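2-hydroxyisocaproyl-CoA dehydratase activator (Clostridium difficile, PDB 4EHU) couples ATP hydrolysis to one-electron transfer from its [4Fe-4S] cluster, activating (R)-2-hydroxyisocaproyl-CoA dehydratase in the reductive branch of L-leucine fermentation. Local coordinates at residues Thr34-Thr37 and Gly38-Arg41; Ser199-Arg203 and Ile204-Arg208. All coordinates share one frame; numbering follows the deposited sequence. Where two conformers were deposited one is given.

Contact 1 of 2, residues Thr34-Thr37 and Gly38-Arg41; sequences TGTT and GPSR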
ATOM      1  N   THR A  34      14.693 -11.835  -6.865  1.00 34.00           N
ATOM      2  CA  THR A  34      14.901 -12.881  -5.877  1.00 45.59           C
ATOM      3  C   THR A  34      13.864 -13.996  -6.042  1.00 54.31           C
ATOM      4  O   THR A  34      12.702 -13.739  -6.361  1.00 51.64           O
ATOM      5  CB  THR A  34      14.799 -12.297  -4.464  1.00 48.77           C
ATOM      6  OG1 THR A  34      14.999 -13.340  -3.500  1.00 62.97           O
ATOM      7  CG2 THR A  34      13.432 -11.653  -4.253  1.00 43.24           C
ATOM      8  N   GLY A  35      14.282 -15.238  -5.830  1.00 49.45           N
ATOM      9  CA  GLY A  35      13.360 -16.355  -5.878  1.00 57.31           C
ATOM     10  C   GLY A  35      13.098 -16.867  -7.280  1.00 61.90           C
ATOM     11  O   GLY A  35      12.390 -17.857  -7.457  1.00 68.52           O
ATOM     12  N   THR A  36      13.668 -16.207  -8.282  1.00 59.62           N
ATOM     13  CA  THR A  36      13.475 -16.640  -9.659  1.00 50.24           C
ATOM     14  C   THR A  36      14.775 -17.111 -10.280  1.00 49.01           C
ATOM     15  O   THR A  36      15.793 -17.253  -9.601  1.00 53.67           O
ATOM     16  CB  THR A  36      12.891 -15.516 -10.545  1.00 50.91           C
ATOM     17  OG1 THR A  36      13.907 -14.549 -10.842  1.00 49.84           O
ATOM     18  CG2 THR A  36      11.725 -14.841  -9.852  1.00 48.92           C
ATOM     19  N   THR A  37      14.724 -17.361 -11.583  1.00 40.84           N
ATOM     20  CA  THR A  37      15.886 -17.805 -12.332  1.00 49.83           C
ATOM     21  C   THR A  37      16.696 -16.593 -12.782  1.00 55.74           C
ATOM     22  O   THR A  37      17.715 -16.726 -13.455  1.00 52.33           O
ATOM     23  CB  THR A  37      15.448 -18.598 -13.562  1.00 57.65           C
ATOM     24  OG1 THR A  37      14.541 -17.804 -14.339  1.00 51.98           O
ATOM     25  CG2 THR A  37      14.748 -19.882 -13.140  1.00 62.19           C
ATOM     26  N   GLY A  38      16.230 -15.410 -12.399  1.00 47.18           N
ATOM     27  CA  GLY A  38      16.845 -14.162 -12.813  1.00 49.52           C
ATOM     28  C   GLY A  38      18.361 -14.185 -12.753  1.00 36.81           C
ATOM     29  O   GLY A  38      19.019 -13.873 -13.741  1.00 42.31           O
ATOM     30  N   PRO A  39      18.923 -14.540 -11.587  1.00 40.52           N
ATOM     31  CA  PRO A  39      20.375 -14.588 -11.366  1.00 40.91           C
ATOM     32  C   PRO A  39      21.135 -15.515 -12.316  1.00 47.09           C
ATOM     33  O   PRO A  39      22.184 -15.134 -12.834  1.00 40.68           O
ATOM     34  CB  PRO A  39      20.484 -15.101  -9.929  1.00 46.57           C
ATOM     35  CG  PRO A  39      19.236 -14.609  -9.278  1.00 43.81           C
ATOM     36  CD  PRO A  39      18.176 -14.732 -10.334  1.00 41.51           C
ATOM     37  N   SER A  40      20.624 -16.721 -12.540  0.51 37.52           N
ATOM     38  CA  SER A  40      21.297 -17.637 -13.452  0.51 39.56           C
ATOM     39  C   SER A  40      21.277 -17.071 -14.872  0.51 47.80           C
ATOM     40  O   SER A  40      22.253 -17.199 -15.608  0.51 55.38           O
ATOM     41  CB  SER A  40      20.670 -19.038 -13.403  0.51 42.87           C
ATOM     42  OG  SER A  40      19.313 -19.022 -13.802  0.51 44.62           O
ATOM     43  N   ARG A  41      20.177 -16.424 -15.244  1.00 44.04           N
ATOM     44  CA  ARG A  41      20.048 -15.833 -16.566  1.00 49.10           C
ATOM     45  C   ARG A  41      21.008 -14.660 -16.747  1.00 47.39           C
ATOM     46  O   ARG A  41      21.560 -14.456 -17.828  1.00 45.32           O
ATOM     47  CB  ARG A  41      18.607 -15.388 -16.794  1.00 57.36           C
ATOM     48  CG  ARG A  41      17.601 -16.525 -16.690  1.00 61.40           C
ATOM     49  CD  ARG A  41      16.178 -16.008 -16.740  1.00 62.88           C
ATOM     50  NE  ARG A  41      15.951 -15.183 -17.921  1.00 71.75           N
ATOM     51  CZ  ARG A  41      14.839 -14.494 -18.155  1.00 80.21           C
ATOM     52  NH1 ARG A  41      14.729 -13.770 -19.261  1.00 83.49           N
ATOM     53  NH2 ARG A  41      13.839 -14.528 -17.283  1.00 79.66           N
TER
HETATM   54  O   HOH W   1      19.058 -18.334 -10.089  1.00 55.47           O
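Gly-38 N donates to Thr-36 OG1 at 2.9 Å with an N-H...O angle of 157°, and one step on Arg-41 N donates to Thr-37 O at 3.1 Å. Together they define the N-terminal cap of helix 38-50. The first bond spans residues i and i+2, the signature of an ST turn; the second is the opening i to i+4 bond of the helix, its donor lying almost straight ahead of the carbonyl at a C=O...N angle of 168°. The Thr-36 hydroxyl sits between its own backbone N and carbonyl carbon (chi1 75°), which aims OG1 forward at the Gly-38 amide. That oxygen also bonds Gly-33 O, so the capping group is gripped from both the preceding loop and the helix start. Thr-37 O has a second donor: in the conformer given, one of two deposited, Ser-40 OG approaches in the carbonyl plane, on a lone pair, at 2.8 Å, a bond that is doubtful for the second conformer. A water adds a weak bridge, donating to Thr-36 O and accepting from Ser-40 N.

Pro-39 N has no hydrogen, which costs nothing in the first turn, where amides lack a preceding helical carbonyl, and Pro-39 CD lies 3.5 Å from Thr-36 O. The Pro-39 ring comes within about 3 Å of the side chain of Ser-13, an ATP-binding residue. Arg-41 angles across Thr-37: its CG is 3.2 Å from Thr-37 O, the chain bends at chi3, and Thr-37 OG1 stands off the guanidinium edge, near its plane. The nearest side-chain approach within this pair is Arg-41 CD to Thr-37 OG1, at 3.4 Å.

Contact 2 of 2, residues Ser199-Arg203 and Ile204-Arg208; sequences SLVKR and IGVQR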
ATOM      1  N   SER A 199       9.862  13.377   0.566  1.00 20.79           N
ATOM      2  CA  SER A 199       9.660  13.596   1.986  1.00 22.38           C
ATOM      3  C   SER A 199      10.818  12.955   2.767  1.00 21.51           C
ATOM      4  O   SER A 199      11.291  13.513   3.761  1.00 24.48           O
ATOM      5  CB  SER A 199       8.326  13.005   2.439  1.00 22.94           C
ATOM      6  OG  SER A 199       8.195  13.062   3.850  1.00 34.54           O
ATOM      7  N   LEU A 200      11.269  11.789   2.317  1.00 20.77           N
ATOM      8  CA  LEU A 200      12.404  11.128   2.977  1.00 19.97           C
ATOM      9  C   LEU A 200      13.664  11.960   2.798  1.00 21.43           C
ATOM     10  O   LEU A 200      14.425  12.181   3.745  1.00 22.37           O
ATOM     11  CB  LEU A 200      12.681   9.742   2.394  1.00 23.36           C
ATOM     12  CG  LEU A 200      11.583   8.705   2.446  1.00 28.18           C
ATOM     13  CD1 LEU A 200      12.155   7.410   1.894  1.00 28.95           C
ATOM     14  CD2 LEU A 200      11.089   8.532   3.882  1.00 36.71           C
ATOM     15  N   VAL A 201      13.898  12.427   1.569  1.00 16.73           N
ATOM     16  CA  VAL A 201      15.066  13.240   1.307  1.00 17.24           C
ATOM     17  C   VAL A 201      15.084  14.495   2.168  1.00 21.67           C
ATOM     18  O   VAL A 201      16.111  14.865   2.721  1.00 24.01           O
ATOM     19  CB  VAL A 201      15.101  13.669  -0.188  1.00 18.84           C
ATOM     20  CG1 VAL A 201      16.254  14.609  -0.440  1.00 24.70           C
ATOM     21  CG2 VAL A 201      15.205  12.437  -1.061  1.00 19.63           C
ATOM     22  N   LYS A 202      13.943  15.178   2.260  1.00 21.21           N
ATOM     23  CA  LYS A 202      13.863  16.397   3.054  1.00 24.83           C
ATOM     24  C   LYS A 202      14.106  16.121   4.543  1.00 27.66           C
ATOM     25  O   LYS A 202      14.724  16.916   5.245  1.00 28.86           O
ATOM     26  CB  LYS A 202      12.509  17.064   2.813  1.00 24.72           C
ATOM     27  CG  LYS A 202      12.391  17.587   1.366  1.00 27.28           C
ATOM     28  CD  LYS A 202      11.015  18.216   1.085  1.00 27.12           C
ATOM     29  CE  LYS A 202      10.934  18.745  -0.345  1.00 34.04           C
ATOM     30  NZ  LYS A 202       9.629  19.372  -0.703  1.00 36.49           N
ATOM     31  N   ARG A 203      13.638  14.979   5.016  1.00 24.11           N
ATOM     32  CA  ARG A 203      13.897  14.582   6.408  1.00 24.36           C
ATOM     33  C   ARG A 203      15.394  14.412   6.682  1.00 28.70           C
ATOM     34  O   ARG A 203      15.894  14.836   7.733  1.00 34.86           O
ATOM     35  CB  ARG A 203      13.101  13.315   6.741  1.00 25.15           C
ATOM     36  CG  ARG A 203      11.607  13.557   6.968  1.00 37.48           C
ATOM     37  CD  ARG A 203      10.805  12.246   6.988  1.00 33.55           C
ATOM     38  NE  ARG A 203      11.205  11.371   8.091  1.00 30.41           N
ATOM     39  CZ  ARG A 203      10.907  10.075   8.174  1.00 43.53           C
ATOM     40  NH1 ARG A 203      11.320   9.354   9.218  1.00 34.17           N
ATOM     41  NH2 ARG A 203      10.200   9.494   7.216  1.00 38.92           N
ATOM     42  N   ILE A 204      16.118  13.804   5.747  1.00 25.04           N
ATOM     43  CA  ILE A 204      17.553  13.581   5.916  1.00 27.04           C
ATOM     44  C   ILE A 204      18.344  14.856   5.672  1.00 34.36           C
ATOM     45  O   ILE A 204      19.480  14.994   6.135  1.00 37.06           O
ATOM     46  CB  ILE A 204      18.054  12.489   4.967  1.00 31.63           C
ATOM     47  CG1 ILE A 204      17.767  11.115   5.565  1.00 49.99           C
ATOM     48  CG2 ILE A 204      19.548  12.615   4.749  1.00 51.73           C
ATOM     49  CD1 ILE A 204      18.202   9.967   4.702  1.00 52.26           C
ATOM     50  N   GLY A 205      17.747  15.787   4.930  1.00 28.38           N
ATOM     51  CA  GLY A 205      18.439  17.009   4.568  1.00 29.78           C
ATOM     52  C   GLY A 205      19.213  16.830   3.277  1.00 28.90           C
ATOM     53  O   GLY A 205      20.210  16.108   3.233  1.00 34.97           O
ATOM     54  N   VAL A 206      18.764  17.492   2.215  1.00 26.38           N
ATOM     55  CA  VAL A 206      19.411  17.306   0.916  1.00 23.79           C
ATOM     56  C   VAL A 206      20.831  17.872   0.938  1.00 30.60           C
ATOM     57  O   VAL A 206      21.080  18.946   1.489  1.00 31.09           O
ATOM     58  CB  VAL A 206      18.580  17.931  -0.231  1.00 39.42           C
ATOM     59  CG1 VAL A 206      18.592  19.434  -0.135  1.00 48.56           C
ATOM     60  CG2 VAL A 206      19.107  17.460  -1.585  1.00 37.99           C
ATOM     61  N   GLN A 207      21.779  17.129   0.374  1.00 26.34           N
ATOM     62  CA  GLN A 207      23.129  17.656   0.217  1.00 29.64           C
ATOM     63  C   GLN A 207      23.674  17.253  -1.140  1.00 26.40           C
ATOM     64  O   GLN A 207      23.655  16.084  -1.493  1.00 24.59           O
ATOM     65  CB  GLN A 207      24.053  17.154   1.328  1.00 41.93           C
ATOM     66  CG  GLN A 207      25.327  17.963   1.447  1.00 68.67           C
ATOM     67  CD  GLN A 207      26.136  17.593   2.666  1.00 82.84           C
ATOM     68  OE1 GLN A 207      25.786  16.670   3.399  1.00 86.81           O
ATOM     69  NE2 GLN A 207      27.227  18.313   2.894  1.00 88.28           N
ATOM     70  N   ARG A 208      24.154  18.224  -1.908  1.00 25.37           N
ATOM     71  CA  ARG A 208      24.730  17.936  -3.222  1.00 24.39           C
ATOM     72  C   ARG A 208      26.096  17.252  -3.087  1.00 24.83           C
ATOM     73  O   ARG A 208      26.818  17.495  -2.127  1.00 27.56           O
ATOM     74  CB  ARG A 208      24.877  19.227  -4.023  1.00 26.89           C
ATOM     75  CG  ARG A 208      23.584  19.985  -4.160  1.00 39.50           C
ATOM     76  CD  ARG A 208      23.760  21.226  -5.019  1.00 51.36           C
ATOM     77  NE  ARG A 208      23.873  20.889  -6.435  1.00 68.56           N
ATOM     78  CZ  ARG A 208      24.028  21.784  -7.404  1.00 76.45           C
ATOM     79  NH1 ARG A 208      24.097  23.074  -7.109  1.00 79.19           N
ATOM     80  NH2 ARG A 208      24.118  21.392  -8.669  1.00 75.32           N
TER
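Val-201 and Val-206 touch across the C-terminal end of helix 182-204, CG1 of Val-201 meeting CB of Val-206 at 4.1 Å. CG1 lies opposite the backbone N of Val-201 (chi1 175°), the branch that meets Val-206, and the two side chains pass at an angle. Ile-204 N still makes a regular helical bond to Leu-200 O, 3.1 Å long. Its successor does not: Gly-205 N divides itself between Val-201 O at 2.9 Å and Lys-202 O at 3.2 Å, both weak, with N-H...O angles near 130°. Gly-205 then leaves the helix with a positive phi of 89°, a backbone a CB would jam against the preceding carbonyl. Val-206 N stays 3.8 Å from Val-201 O, too far for the six-to-one bond of a Schellman motif, so the chain exits without that closure.

Outside this turn, Ile-204 and Leu-200 both rest on Val-107 of strand 105-110; Ile-204 also meets Leu-120 of strand 116-122, which seats the helix end on the second sheet of the actin fold. Val-206 lies against Thr-232, and Gln-207 O accepts from Thr-96 OG1 as the chain heads for strand 210-213. The first amide beyond the helix is shared by two carbonyls through weak bonds, so the apolar side chains of Ile-204, Leu-200 and Val-201 probably contribute to fixing the exit.

Contacts 1 and 2 mark opposite ends of two different helices, the start of helix 38-50 and the end of helix 182-204. Their centres lie 34 Å apart on opposite sides of the chain's centre, with nearest atoms about 20 Å from each other, so they do not touch. Each borders one of two five-stranded sheets sharing the strand order 3-2-1-4-5, the duplicated architecture of the actin fold. Neither touches the nucleotide: the Thr-36 side chain is about 10 Å and that of Leu-200 about 12 Å from the bound ATP analogue. The Leu-200 side chain is also about 12 Å from the [4Fe-4S] cluster and about 10 Å from the side chain of its ligand Cys-125.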